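Local coordinates for protein TRAP dicarboxylate transporter-DctP subunit (Desulfovibrio salexigens, PDB 4N6D) that probably captures small organic acids such as dicarboxylates in the periplasm and hands them to a TRAP-type membrane transporter, at residues 36-39 / 44-47; 48-53 / 256-261; 60-65 / 249-254; 140-145 / 242-247. All blocks are in the same frame, centred on the assembly; numbering follows the deposited sequence.

Interaction 1 (36-39 / 44-47); sequences NFPP and PCVQ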
loop_
_atom_site.group_PDB
_atom_site.type_symbol
_atom_site.label_atom_id
_atom_site.label_comp_id
_atom_site.label_asym_id
_atom_site.label_seq_id
_atom_site.Cartn_x
_atom_site.Cartn_y
_atom_site.Cartn_z
ATOM N N ASN A 36 9.092 1.916 12.955
ATOM C CA ASN A 36 7.894 1.655 12.176
ATOM C C ASN A 36 6.714 2.352 12.833
ATOM O O ASN A 36 6.506 2.203 14.028
ATOM C CB ASN A 36 7.674 0.146 12.088
ATOM C CG ASN A 36 7.188 -0.292 10.742
ATOM O OD1 ASN A 36 6.386 0.399 10.104
ATOM N ND2 ASN A 36 7.668 -1.450 10.293
ATOM N N PHE A 37 5.946 3.121 12.074
ATOM C CA PHE A 37 4.950 3.991 12.678
ATOM C C PHE A 37 3.616 3.308 13.109
ATOM O O PHE A 37 3.032 3.687 14.135
ATOM C CB PHE A 37 4.675 5.200 11.777
ATOM C CG PHE A 37 3.972 4.859 10.505
ATOM C CD1 PHE A 37 2.582 4.728 10.472
ATOM C CD2 PHE A 37 4.691 4.651 9.338
ATOM C CE1 PHE A 37 1.933 4.396 9.293
ATOM C CE2 PHE A 37 4.049 4.307 8.159
ATOM C CZ PHE A 37 2.664 4.180 8.141
ATOM N N PRO A 38 3.144 2.312 12.345
ATOM C CA PRO A 38 1.834 1.745 12.665
ATOM C C PRO A 38 1.910 0.709 13.783
ATOM O O PRO A 38 3.012 0.329 14.193
ATOM C CB PRO A 38 1.422 1.063 11.358
ATOM C CG PRO A 38 2.692 0.612 10.767
ATOM C CD PRO A 38 3.754 1.650 11.170
ATOM N N PRO A 39 0.754 0.275 14.300
ATOM C CA PRO A 39 0.750 -0.735 15.364
ATOM C C PRO A 39 1.391 -2.070 14.968
ATOM O O PRO A 39 1.388 -2.449 13.796
ATOM C CB PRO A 39 -0.736 -0.945 15.638
ATOM C CG PRO A 39 -1.385 0.323 15.203
ATOM C CD PRO A 39 -0.604 0.765 14.006
ATOM N N PRO A 44 2.855 -3.600 7.868
ATOM C CA PRO A 44 4.212 -3.047 7.751
ATOM C C PRO A 44 5.109 -3.507 8.905
ATOM O O PRO A 44 6.325 -3.638 8.748
ATOM C CB PRO A 44 3.978 -1.531 7.826
ATOM C CG PRO A 44 2.535 -1.369 7.360
ATOM C CD PRO A 44 1.848 -2.532 7.986
ATOM N N CYS A 45 4.510 -3.765 10.061
ATOM C CA CYS A 45 5.294 -4.236 11.204
ATOM C C CYS A 45 5.503 -5.733 11.134
ATOM O O CYS A 45 6.575 -6.224 11.448
ATOM C CB CYS A 45 4.615 -3.862 12.507
ATOM S SG CYS A 45 4.720 -2.067 12.780
ATOM N N VAL A 46 4.488 -6.467 10.697
ATOM C CA VAL A 46 4.647 -7.916 10.567
ATOM C C VAL A 46 5.773 -8.250 9.597
ATOM O O VAL A 46 6.618 -9.112 9.870
ATOM C CB VAL A 46 3.326 -8.581 10.119
ATOM C CG1 VAL A 46 3.545 -10.031 9.707
ATOM C CG2 VAL A 46 2.309 -8.500 11.231
ATOM N N GLN A 47 5.823 -7.569 8.459
ATOM C CA GLN A 47 6.904 -7.855 7.531
ATOM C C GLN A 47 8.238 -7.440 8.138
ATOM O O GLN A 47 9.248 -8.116 7.921
ATOM C CB GLN A 47 6.667 -7.218 6.156
ATOM C CG GLN A 47 6.789 -5.709 6.117
ATOM C CD GLN A 47 8.224 -5.186 6.143
ATOM O OE1 GLN A 47 9.166 -5.825 5.639
ATOM N NE2 GLN A 47 8.388 -3.991 6.699
#

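Interaction 2 (48-53 / 256-261); sequences MERWKQ and NDLGRE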
loop_
_atom_site.group_PDB
_atom_site.type_symbol
_atom_site.label_atom_id
_atom_site.label_comp_id
_atom_site.label_asym_id
_atom_site.label_seq_id
_atom_site.Cartn_x
_atom_site.Cartn_y
_atom_site.Cartn_z
ATOM N N MET A 48 8.254 -6.353 8.910
ATOM C CA MET A 48 9.493 -5.921 9.574
ATOM C C MET A 48 10.067 -7.067 10.443
ATOM O O MET A 48 11.268 -7.390 10.407
ATOM C CB MET A 48 9.235 -4.670 10.402
ATOM C CG MET A 48 10.297 -4.354 11.445
ATOM S SD MET A 48 9.837 -2.956 12.501
ATOM C CE MET A 48 8.439 -3.643 13.422
ATOM N N GLU A 49 9.204 -7.718 11.210
ATOM C CA GLU A 49 9.674 -8.803 12.080
ATOM C C GLU A 49 10.212 -9.971 11.276
ATOM O O GLU A 49 11.185 -10.595 11.669
ATOM C CB GLU A 49 8.577 -9.308 13.022
ATOM C CG GLU A 49 8.059 -8.260 13.990
ATOM C CD GLU A 49 9.122 -7.756 14.951
ATOM O OE1 GLU A 49 10.090 -8.494 15.219
ATOM O OE2 GLU A 49 8.991 -6.614 15.427
ATOM N N ARG A 50 9.562 -10.293 10.159
ATOM C CA ARG A 50 10.042 -11.393 9.313
ATOM C C ARG A 50 11.394 -11.044 8.685
ATOM O O ARG A 50 12.301 -11.884 8.605
ATOM C CB ARG A 50 9.007 -11.726 8.244
ATOM C CG ARG A 50 9.338 -12.991 7.437
ATOM C CD ARG A 50 9.948 -12.638 6.115
ATOM N NE ARG A 50 10.372 -13.849 5.412
ATOM C CZ ARG A 50 11.012 -13.843 4.246
ATOM N NH1 ARG A 50 11.275 -12.694 3.634
ATOM N NH2 ARG A 50 11.371 -15.002 3.685
ATOM N N TRP A 51 11.541 -9.787 8.290
ATOM C CA TRP A 51 12.791 -9.317 7.720
ATOM C C TRP A 51 13.907 -9.449 8.752
ATOM O O TRP A 51 14.988 -9.940 8.439
ATOM C CB TRP A 51 12.626 -7.877 7.275
ATOM C CG TRP A 51 13.808 -7.294 6.546
ATOM C CD1 TRP A 51 14.033 -7.344 5.200
ATOM C CD2 TRP A 51 14.881 -6.535 7.106
ATOM N NE1 TRP A 51 15.203 -6.687 4.887
ATOM C CE2 TRP A 51 15.740 -6.178 6.041
ATOM C CE3 TRP A 51 15.218 -6.136 8.408
ATOM C CZ2 TRP A 51 16.890 -5.423 6.228
ATOM C CZ3 TRP A 51 16.380 -5.391 8.594
ATOM C CH2 TRP A 51 17.199 -5.054 7.513
ATOM N N LYS A 52 13.646 -9.017 9.985
ATOM C CA LYS A 52 14.579 -9.203 11.084
ATOM C C LYS A 52 15.008 -10.662 11.221
ATOM O O LYS A 52 16.201 -10.995 11.352
ATOM C CB LYS A 52 13.931 -8.738 12.396
ATOM C CG LYS A 52 14.618 -9.291 13.653
ATOM C CD LYS A 52 14.108 -8.646 14.933
ATOM C CE LYS A 52 14.716 -9.329 16.165
ATOM N NZ LYS A 52 14.455 -8.578 17.432
ATOM N N GLN A 53 14.021 -11.549 11.215
ATOM C CA GLN A 53 14.300 -12.973 11.397
ATOM C C GLN A 53 15.278 -13.454 10.325
ATOM O O GLN A 53 16.237 -14.153 10.617
ATOM C CB GLN A 53 13.009 -13.782 11.315
ATOM C CG GLN A 53 12.077 -13.578 12.509
ATOM C CD GLN A 53 10.654 -14.044 12.233
ATOM O OE1 GLN A 53 10.397 -14.821 11.304
ATOM N NE2 GLN A 53 9.716 -13.564 13.044
ATOM N N ASN A 256 20.781 -6.861 0.178
ATOM C CA ASN A 256 20.470 -6.588 -1.208
ATOM C C ASN A 256 19.591 -7.694 -1.747
ATOM O O ASN A 256 18.575 -7.431 -2.387
ATOM C CB ASN A 256 21.742 -6.497 -2.037
ATOM C CG ASN A 256 22.370 -5.134 -1.984
ATOM O OD1 ASN A 256 21.692 -4.148 -1.733
ATOM N ND2 ASN A 256 23.666 -5.065 -2.245
ATOM N N ASP A 257 19.973 -8.942 -1.482
ATOM C CA ASP A 257 19.172 -10.074 -1.953
ATOM C C ASP A 257 17.764 -10.090 -1.364
ATOM O O ASP A 257 16.795 -10.512 -2.014
ATOM C CB ASP A 257 19.872 -11.393 -1.634
ATOM C CG ASP A 257 21.072 -11.657 -2.534
ATOM O OD1 ASP A 257 21.211 -10.978 -3.557
ATOM O OD2 ASP A 257 21.867 -12.552 -2.219
ATOM N N LEU A 258 17.620 -9.609 -0.132
ATOM C CA LEU A 258 16.299 -9.524 0.474
ATOM C C LEU A 258 15.371 -8.445 -0.106
ATOM O O LEU A 258 14.195 -8.394 0.223
ATOM C CB LEU A 258 16.410 -9.309 1.988
ATOM C CG LEU A 258 16.593 -10.587 2.780
ATOM C CD1 LEU A 258 17.129 -10.262 4.173
ATOM C CD2 LEU A 258 15.283 -11.389 2.844
ATOM N N GLY A 259 15.871 -7.557 -0.951
ATOM C CA GLY A 259 15.011 -6.470 -1.401
ATOM C C GLY A 259 13.802 -6.981 -2.180
ATOM O O GLY A 259 12.645 -6.721 -1.832
ATOM N N ARG A 260 14.063 -7.707 -3.257
ATOM C CA ARG A 260 12.966 -8.271 -4.037
ATOM C C ARG A 260 12.196 -9.326 -3.236
ATOM O O ARG A 260 10.961 -9.382 -3.279
ATOM C CB ARG A 260 13.478 -8.886 -5.342
ATOM C CG ARG A 260 12.349 -9.300 -6.252
ATOM C CD ARG A 260 12.820 -10.346 -7.248
ATOM N NE ARG A 260 11.675 -10.907 -7.957
ATOM C CZ ARG A 260 11.042 -10.280 -8.930
ATOM N NH1 ARG A 260 11.476 -9.094 -9.333
ATOM N NH2 ARG A 260 9.995 -10.852 -9.521
ATOM N N GLU A 261 12.919 -10.158 -2.499
ATOM C CA GLU A 261 12.293 -11.223 -1.734
ATOM C C GLU A 261 11.289 -10.635 -0.756
ATOM O O GLU A 261 10.193 -11.156 -0.581
ATOM C CB GLU A 261 13.314 -12.014 -0.920
ATOM C CG GLU A 261 14.360 -12.748 -1.706
ATOM C CD GLU A 261 15.171 -13.701 -0.834
ATOM O OE1 GLU A 261 14.699 -14.017 0.278
ATOM O OE2 GLU A 261 16.259 -14.138 -1.283
#

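Interaction 3 (60-65 / 249-254); sequences AGKVQV and DDVKKV. With I3C (5-amino-2,4,6-triiodobenzene-1,3-dicarboxylic acid), chain B.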
loop_
_atom_site.group_PDB
_atom_site.type_symbol
_atom_site.label_atom_id
_atom_site.label_comp_id
_atom_site.label_asym_id
_atom_site.label_seq_id
_atom_site.Cartn_x
_atom_site.Cartn_y
_atom_site.Cartn_z
ATOM N N ALA A 60 24.206 -15.153 10.241
ATOM C CA ALA A 60 24.779 -16.049 11.236
ATOM C C ALA A 60 24.979 -15.298 12.516
ATOM O O ALA A 60 25.954 -15.498 13.233
ATOM C CB ALA A 60 26.095 -16.643 10.749
ATOM N N GLY A 61 24.034 -14.415 12.801
ATOM C CA GLY A 61 24.040 -13.671 14.050
ATOM C C GLY A 61 24.976 -12.477 14.078
ATOM O O GLY A 61 25.082 -11.814 15.097
ATOM N N LYS A 62 25.647 -12.176 12.967
ATOM C CA LYS A 62 26.533 -11.016 12.935
ATOM C C LYS A 62 25.768 -9.706 13.048
ATOM O O LYS A 62 26.298 -8.717 13.550
ATOM C CB LYS A 62 27.380 -11.001 11.669
ATOM C CG LYS A 62 28.477 -12.048 11.676
ATOM C CD LYS A 62 29.361 -11.892 10.456
ATOM C CE LYS A 62 28.556 -12.057 9.190
ATOM N NZ LYS A 62 29.406 -11.986 7.982
ATOM N N VAL A 63 24.526 -9.709 12.587
ATOM C CA VAL A 63 23.647 -8.548 12.693
ATOM C C VAL A 63 22.497 -8.868 13.626
ATOM O O VAL A 63 21.920 -9.961 13.557
ATOM C CB VAL A 63 23.023 -8.184 11.317
ATOM C CG1 VAL A 63 22.044 -7.011 11.440
ATOM C CG2 VAL A 63 24.111 -7.851 10.318
ATOM N N GLN A 64 22.181 -7.932 14.512
ATOM C CA GLN A 64 20.957 -7.990 15.291
ATOM C C GLN A 64 20.114 -6.766 14.949
ATOM O O GLN A 64 20.648 -5.698 14.658
ATOM C CB GLN A 64 21.243 -8.056 16.801
ATOM C CG GLN A 64 21.829 -6.812 17.386
ATOM C CD GLN A 64 22.123 -6.962 18.866
ATOM O OE1 GLN A 64 22.347 -8.080 19.363
ATOM N NE2 GLN A 64 22.118 -5.845 19.583
ATOM N N VAL A 65 18.797 -6.931 14.997
ATOM C CA VAL A 65 17.855 -5.851 14.702
ATOM C C VAL A 65 16.895 -5.650 15.877
ATOM O O VAL A 65 16.262 -6.610 16.349
ATOM C CB VAL A 65 17.031 -6.204 13.440
ATOM C CG1 VAL A 65 16.097 -5.041 13.065
ATOM C CG2 VAL A 65 17.944 -6.533 12.294
ATOM N N ASP A 249 30.731 -6.238 3.066
ATOM C CA ASP A 249 30.142 -6.659 1.799
ATOM C C ASP A 249 29.247 -7.892 1.894
ATOM O O ASP A 249 28.231 -7.981 1.194
ATOM C CB ASP A 249 31.257 -6.907 0.777
ATOM C CG ASP A 249 31.791 -5.613 0.177
ATOM O OD1 ASP A 249 31.071 -4.593 0.224
ATOM O OD2 ASP A 249 32.913 -5.624 -0.359
ATOM N N ASP A 250 29.600 -8.870 2.722
ATOM C CA ASP A 250 28.749 -10.055 2.820
ATOM C C ASP A 250 27.383 -9.763 3.432
ATOM O O ASP A 250 26.362 -10.317 3.001
ATOM C CB ASP A 250 29.447 -11.208 3.563
ATOM C CG ASP A 250 29.764 -10.890 5.015
ATOM O OD1 ASP A 250 29.872 -9.715 5.384
ATOM O OD2 ASP A 250 29.925 -11.844 5.795
ATOM N N VAL A 251 27.364 -8.873 4.417
ATOM C CA VAL A 251 26.109 -8.379 4.975
ATOM C C VAL A 251 25.306 -7.560 3.953
ATOM O O VAL A 251 24.085 -7.715 3.839
ATOM C CB VAL A 251 26.359 -7.560 6.274
ATOM C CG1 VAL A 251 25.063 -6.952 6.782
ATOM C CG2 VAL A 251 26.965 -8.447 7.343
ATOM N N LYS A 252 25.974 -6.684 3.203
ATOM C CA LYS A 252 25.280 -5.926 2.155
ATOM C C LYS A 252 24.624 -6.860 1.158
ATOM O O LYS A 252 23.488 -6.633 0.731
ATOM C CB LYS A 252 26.230 -4.977 1.418
ATOM C CG LYS A 252 26.720 -3.779 2.233
ATOM C CD LYS A 252 27.436 -2.788 1.324
ATOM C CE LYS A 252 27.918 -1.547 2.053
ATOM N NZ LYS A 252 28.860 -0.796 1.188
ATOM N N LYS A 253 25.319 -7.936 0.785
ATOM C CA LYS A 253 24.725 -8.888 -0.134
ATOM C C LYS A 253 23.448 -9.512 0.427
ATOM O O LYS A 253 22.459 -9.668 -0.282
ATOM C CB LYS A 253 25.718 -9.993 -0.467
ATOM C CG LYS A 253 25.138 -10.968 -1.459
ATOM C CD LYS A 253 26.116 -12.046 -1.843
ATOM C CE LYS A 253 25.713 -12.688 -3.160
ATOM N NZ LYS A 253 24.274 -12.962 -3.274
ATOM N N VAL A 254 23.457 -9.894 1.700
ATOM C CA VAL A 254 22.248 -10.424 2.309
ATOM C C VAL A 254 21.112 -9.424 2.200
ATOM O O VAL A 254 19.998 -9.775 1.823
ATOM C CB VAL A 254 22.484 -10.792 3.786
ATOM C CG1 VAL A 254 21.187 -11.134 4.469
ATOM C CG2 VAL A 254 23.458 -11.962 3.892
HETATM I I3 I3C B . 27.548 -20.880 13.065
HETATM I I2 I3C B . 23.161 -17.303 15.019
HETATM I I1 I3C B . 27.784 -18.726 18.637
HETATM O O8 I3C B . 29.751 -19.752 15.852
HETATM O O9 I3C B . 28.654 -21.604 16.179
HETATM C C10 I3C B . 24.943 -17.356 17.633
HETATM N N13 I3C B . 24.854 -19.178 13.078
HETATM C C1 I3C B . 27.358 -19.626 15.787
HETATM C C6 I3C B . 26.704 -19.711 14.577
HETATM C C5 I3C B . 25.512 -19.059 14.345
HETATM C C4 I3C B . 24.966 -18.303 15.351
HETATM C C3 I3C B . 25.594 -18.190 16.577
HETATM C C2 I3C B . 26.792 -18.856 16.788
HETATM C C7 I3C B . 28.650 -20.363 15.956
HETATM O O11 I3C B . 24.336 -17.917 18.583
HETATM O O12 I3C B . 24.975 -16.097 17.563
HETATM O O HOH W 1 30.811 -9.875 8.032
#

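Interaction 4 (140-145 / 242-247); sequences KVLTMF and NSWNSL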
loop_
_atom_site.group_PDB
_atom_site.type_symbol
_atom_site.label_atom_id
_atom_site.label_comp_id
_atom_site.label_asym_id
_atom_site.label_seq_id
_atom_site.Cartn_x
_atom_site.Cartn_y
_atom_site.Cartn_z
ATOM N N LYS A 140 19.727 4.124 1.596
ATOM C CA LYS A 140 19.648 2.811 0.970
ATOM C C LYS A 140 18.193 2.355 1.043
ATOM O O LYS A 140 17.601 2.333 2.122
ATOM C CB LYS A 140 20.532 1.800 1.685
ATOM C CG LYS A 140 20.278 0.356 1.216
ATOM C CD LYS A 140 20.673 0.132 -0.240
ATOM C CE LYS A 140 20.483 -1.331 -0.612
ATOM N NZ LYS A 140 21.049 -1.660 -1.932
ATOM N N VAL A 141 17.606 2.022 -0.102
ATOM C CA VAL A 141 16.263 1.478 -0.118
ATOM C C VAL A 141 16.353 -0.035 0.065
ATOM O O VAL A 141 16.851 -0.738 -0.826
ATOM C CB VAL A 141 15.521 1.840 -1.410
ATOM C CG1 VAL A 141 14.152 1.197 -1.430
ATOM C CG2 VAL A 141 15.399 3.368 -1.542
ATOM N N LEU A 142 15.925 -0.526 1.225
ATOM C CA LEU A 142 16.093 -1.939 1.570
ATOM C C LEU A 142 15.031 -2.809 0.914
ATOM O O LEU A 142 15.313 -3.953 0.555
ATOM C CB LEU A 142 16.032 -2.152 3.085
ATOM C CG LEU A 142 17.231 -1.548 3.809
ATOM C CD1 LEU A 142 17.006 -1.687 5.298
ATOM C CD2 LEU A 142 18.481 -2.259 3.390
ATOM N N THR A 143 13.803 -2.307 0.851
ATOM C CA THR A 143 12.716 -2.993 0.136
ATOM C C THR A 143 11.581 -1.994 -0.068
ATOM O O THR A 143 11.625 -0.873 0.444
ATOM C CB THR A 143 12.201 -4.288 0.845
ATOM O OG1 THR A 143 11.390 -5.038 -0.073
ATOM C CG2 THR A 143 11.395 -3.958 2.075
ATOM N N MET A 144 10.595 -2.384 -0.860
ATOM C CA MET A 144 9.373 -1.607 -1.015
ATOM C C MET A 144 8.236 -2.589 -1.108
ATOM O O MET A 144 8.436 -3.758 -1.441
ATOM C CB MET A 144 9.401 -0.749 -2.267
ATOM C CG MET A 144 10.553 0.251 -2.253
ATOM S SD MET A 144 10.561 1.222 -3.743
ATOM C CE MET A 144 9.392 2.489 -3.275
ATOM N N PHE A 145 7.035 -2.117 -0.798
ATOM C CA PHE A 145 5.845 -2.943 -0.932
ATOM C C PHE A 145 4.604 -2.068 -0.917
ATOM O O PHE A 145 4.689 -0.875 -0.705
ATOM C CB PHE A 145 5.776 -3.998 0.172
ATOM C CG PHE A 145 5.938 -3.443 1.546
ATOM C CD1 PHE A 145 4.881 -2.844 2.195
ATOM C CD2 PHE A 145 7.152 -3.540 2.201
ATOM C CE1 PHE A 145 5.042 -2.314 3.481
ATOM C CE2 PHE A 145 7.316 -3.021 3.489
ATOM C CZ PHE A 145 6.268 -2.403 4.117
ATOM N N ASN A 242 24.990 6.303 6.389
ATOM C CA ASN A 242 26.145 5.934 7.201
ATOM C C ASN A 242 26.028 4.518 7.766
ATOM O O ASN A 242 26.997 3.754 7.793
ATOM C CB ASN A 242 26.348 6.953 8.321
ATOM C CG ASN A 242 26.684 8.318 7.789
ATOM O OD1 ASN A 242 25.865 9.233 7.828
ATOM N ND2 ASN A 242 27.879 8.470 7.298
ATOM N N SER A 243 24.828 4.152 8.209
ATOM C CA SER A 243 24.592 2.793 8.658
ATOM C C SER A 243 24.839 1.764 7.556
ATOM O O SER A 243 25.481 0.743 7.793
ATOM C CB SER A 243 23.169 2.650 9.213
ATOM O OG SER A 243 22.930 3.623 10.239
ATOM N N TRP A 244 24.315 2.018 6.353
ATOM C CA TRP A 244 24.549 1.135 5.212
ATOM C C TRP A 244 26.040 1.021 4.894
ATOM O O TRP A 244 26.591 -0.080 4.697
ATOM C CB TRP A 244 23.787 1.666 3.988
ATOM C CG TRP A 244 24.104 0.919 2.737
ATOM C CD1 TRP A 244 24.854 1.364 1.679
ATOM C CD2 TRP A 244 23.715 -0.422 2.420
ATOM N NE1 TRP A 244 24.935 0.381 0.713
ATOM C CE2 TRP A 244 24.256 -0.726 1.152
ATOM C CE3 TRP A 244 22.964 -1.398 3.082
ATOM C CZ2 TRP A 244 24.045 -1.957 0.529
ATOM C CZ3 TRP A 244 22.762 -2.619 2.459
ATOM C CH2 TRP A 244 23.312 -2.888 1.205
ATOM N N ASN A 245 26.706 2.164 4.866
ATOM C CA ASN A 245 28.128 2.206 4.507
ATOM C C ASN A 245 28.972 1.321 5.417
ATOM O O ASN A 245 29.970 0.733 4.983
ATOM C CB ASN A 245 28.646 3.637 4.600
ATOM C CG ASN A 245 28.123 4.536 3.502
ATOM O OD1 ASN A 245 27.480 4.102 2.530
ATOM N ND2 ASN A 245 28.427 5.818 3.632
ATOM N N SER A 246 28.560 1.249 6.685
ATOM C CA SER A 246 29.289 0.533 7.725
ATOM C C SER A 246 29.232 -0.977 7.584
ATOM O O SER A 246 30.014 -1.683 8.229
ATOM C CB SER A 246 28.742 0.927 9.111
ATOM O OG SER A 246 27.531 0.250 9.401
ATOM N N LEU A 247 28.308 -1.483 6.771
ATOM C CA LEU A 247 28.100 -2.922 6.670
ATOM C C LEU A 247 29.158 -3.582 5.792
ATOM O O LEU A 247 29.480 -3.064 4.738
ATOM C CB LEU A 247 26.714 -3.231 6.093
ATOM C CG LEU A 247 25.515 -2.612 6.794
ATOM C CD1 LEU A 247 24.208 -3.017 6.115
ATOM C CD2 LEU A 247 25.522 -3.056 8.258
#

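Interaction 1 (36-39 / 44-47)
Asn36 reaches across to the first turn of helix 43-58, where its amide donates to the backbone carbonyl of Pro44. This is the loop between the first strand and first helix of a periplasmic solute-binding fold: strand 30-35 runs into the loop, and the loop folds back on the helix it leads to. The bond from Asn36 ND2 to Pro44 O is 3.0 Å long but bent, 133° at the hydrogen, and the donor stands above the carbonyl plane. Gln47 takes the same oxygen from within that plane, on a lone pair, its NE2 lying 2.9 Å from Pro44 O. Two side-chain amides therefore grip one carbonyl of the opening turn.

The tight part of the contact is the buried wedge formed by Asn36, Pro38, Pro44 and Cys45. Asn36 and Pro44 cross at about a right angle, with Asn36 OD1 placed 3.8 Å from Pro44 CB; that oxygen is buried and has no polar partner in the model. The two proline rings meet where Pro38 CG comes within 3.9 Å of Pro44 CB. Asn36 and Pro44 also pack on Cys92 of strand 90-94.

Pro39 forms the loose side. It is exposed, its CB points away from the helix, and its carbonyl is what comes near; the hydrogen bond that carbonyl accepts comes from Thr42 OG1. The thiol of Cys45 lies where the packed part passes into the loose one. With SG anti to its own carbonyl carbon (chi1 -71°), Cys45 points back at the loop, SG lying 3.3 Å from Pro38 O.

Interaction 2 (48-53 / 256-261)
Trp51 and Leu258 meet at an angle, indole against branched chain, where helix 43-58 and the long helix 249-285 pack against each other on one face of the sheet in the alpha/beta solute-binding fold. No hydrogen bond joins these two segments; the contact rests on how three side chains are turned.

The CB of Leu258 points toward the facing helix, whereas Trp51 leaves its own helix to one side and only the end of its ring swings across. Its CG lies anti to the backbone N (chi1 -175°), which carries the pyrrole side of the indole to the leucine: Trp51 NE1 is 4.1 Å from Leu258 CB and equally far from Leu258 CD1. The approach is oblique to the ring. Elsewhere the same indole meets the ring of Tyr34 at a steep angle, and it touches Leu255 and Gln262 of the long helix.

Arg50 comes from the preceding position and extends past Leu258 on another side. Its guanidinium is held by Gln262, whose OE1 accepts from NH1, and it makes a cation-pi contact with Trp265. Glu261, whose OE1 is 4.9 Å from Arg50 NH2, is salt-bridged instead to Arg58. Leu258 thus touches both an aromatic and a charged group, by different branches, its second methyl facing the latter, with Leu258 CD2 4.3 Å from Arg50 NH1.

Interaction 3 (60-65 / 249-254)
A strand that starts just after a helix has ended, set against the first turns of another helix, makes this contact: Val63 opens strand 63-68 at the edge of the five-stranded sheet, and Val251 lies near the start of helix 249-285. Their methyls form the buried half, Val63 CG2 standing 3.8 Å from Val251 CG1. The two side chains cross obliquely, and Val63 also touches Val55, Ile30 and Leu32.

Nearer the surface, Lys62 and Asp250 reach for each other from opposite directions. The lysine chain leaves with CG anti to its carbonyl carbon (chi1 -73°) and bends once, at chi3, before its ammonium meets the carboxylate. A salt bridge is modelled between Lys62 NZ and Asp250 OD2, but the two are too close for its geometry to be trusted. A water bridges the same pair, donating to Asp250 OD1 at 2.8 Å. That carboxylate oxygen also accepts a weak bond from the backbone N of Val251, 2.8 Å away.

Before the strand, Ala60 and Gly61 run beside a bound triiodobenzene dicarboxylic acid, I3C, used to phase the structure; Ala60 CA is 3.6 Å from its amino nitrogen N13, and Gly61 N is 3.7 Å from iodine I2. Ala60 is the C-prime residue of the helix ending here, with Gly61 N bonded to Glu56 O and Ala60 N to Lys57 O, the pattern of a Schellman motif.

Interaction 4 (140-145 / 242-247)
Lys140 lays its aliphatic chain over one face of the Trp244 indole, and this makes most of the contact. Lys140 CG lies over the six-membered ring of Trp244, 3.9 Å from its centroid and 19° off the normal, a CH-pi interaction. The chain follows the ring system outward, so that Lys140 CE ends 3.7 Å from Trp244 CH2. Its course is set by two torsions: CG is anti to the backbone N (chi1 169°), and a bend at chi2 (66°) turns the remaining methylenes along the indole. Beside it Leu142 makes a lighter, oblique touch, its CD2 lying 4.4 Å from Trp244 CZ3.

The next shell holds the lysine's polar end and supports the ring. The ammonium of Lys140 runs on to Asn256, whose OD1 accepts its hydrogen bond, which ties it to helix 249-285 while the greasy part stays on the ring. Trp244 rests on the same helix through Lys252 and Asn256. Past Trp244 the chain turns: Ser246 OG donates to Ser243 O at 2.7 Å, and Leu247 N bonds to Trp244 O at 3.0 Å.

Farther out, Lys140 and Leu142 belong to strand 139-146, which is hydrogen-bonded antiparallel to strand 234-240 through Met239 and Ile237. Strand 234-240 leads into helix 241-245, whose tryptophan packs on the start of the neighbouring edge strand, in the mixed five-stranded sheet of an alpha/beta solute-binding domain.

Overall arrangement
The four contacts gather round the mixed five-stranded sheet. Strand 63-68, reached by interaction 3, and strand 139-146, reached by interaction 4, are its outermost strands. Helix 43-58 carries parts of interactions 1 and 2, whose centres lie about 14 Å apart, while helix 249-285 serves interactions 2 and 3, about 11 Å apart. Interaction 4 is about 11 Å from interaction 2 and about 12 Å from interaction 3, and interactions 1 and 3 lie farthest apart, about 22 Å, all between centres. Interaction 1 closes first; the others bring earlier segments against residues beyond 240, interaction 4 falling within the span of interaction 3, and that within interaction 2. Distant chain parts thus build one domain.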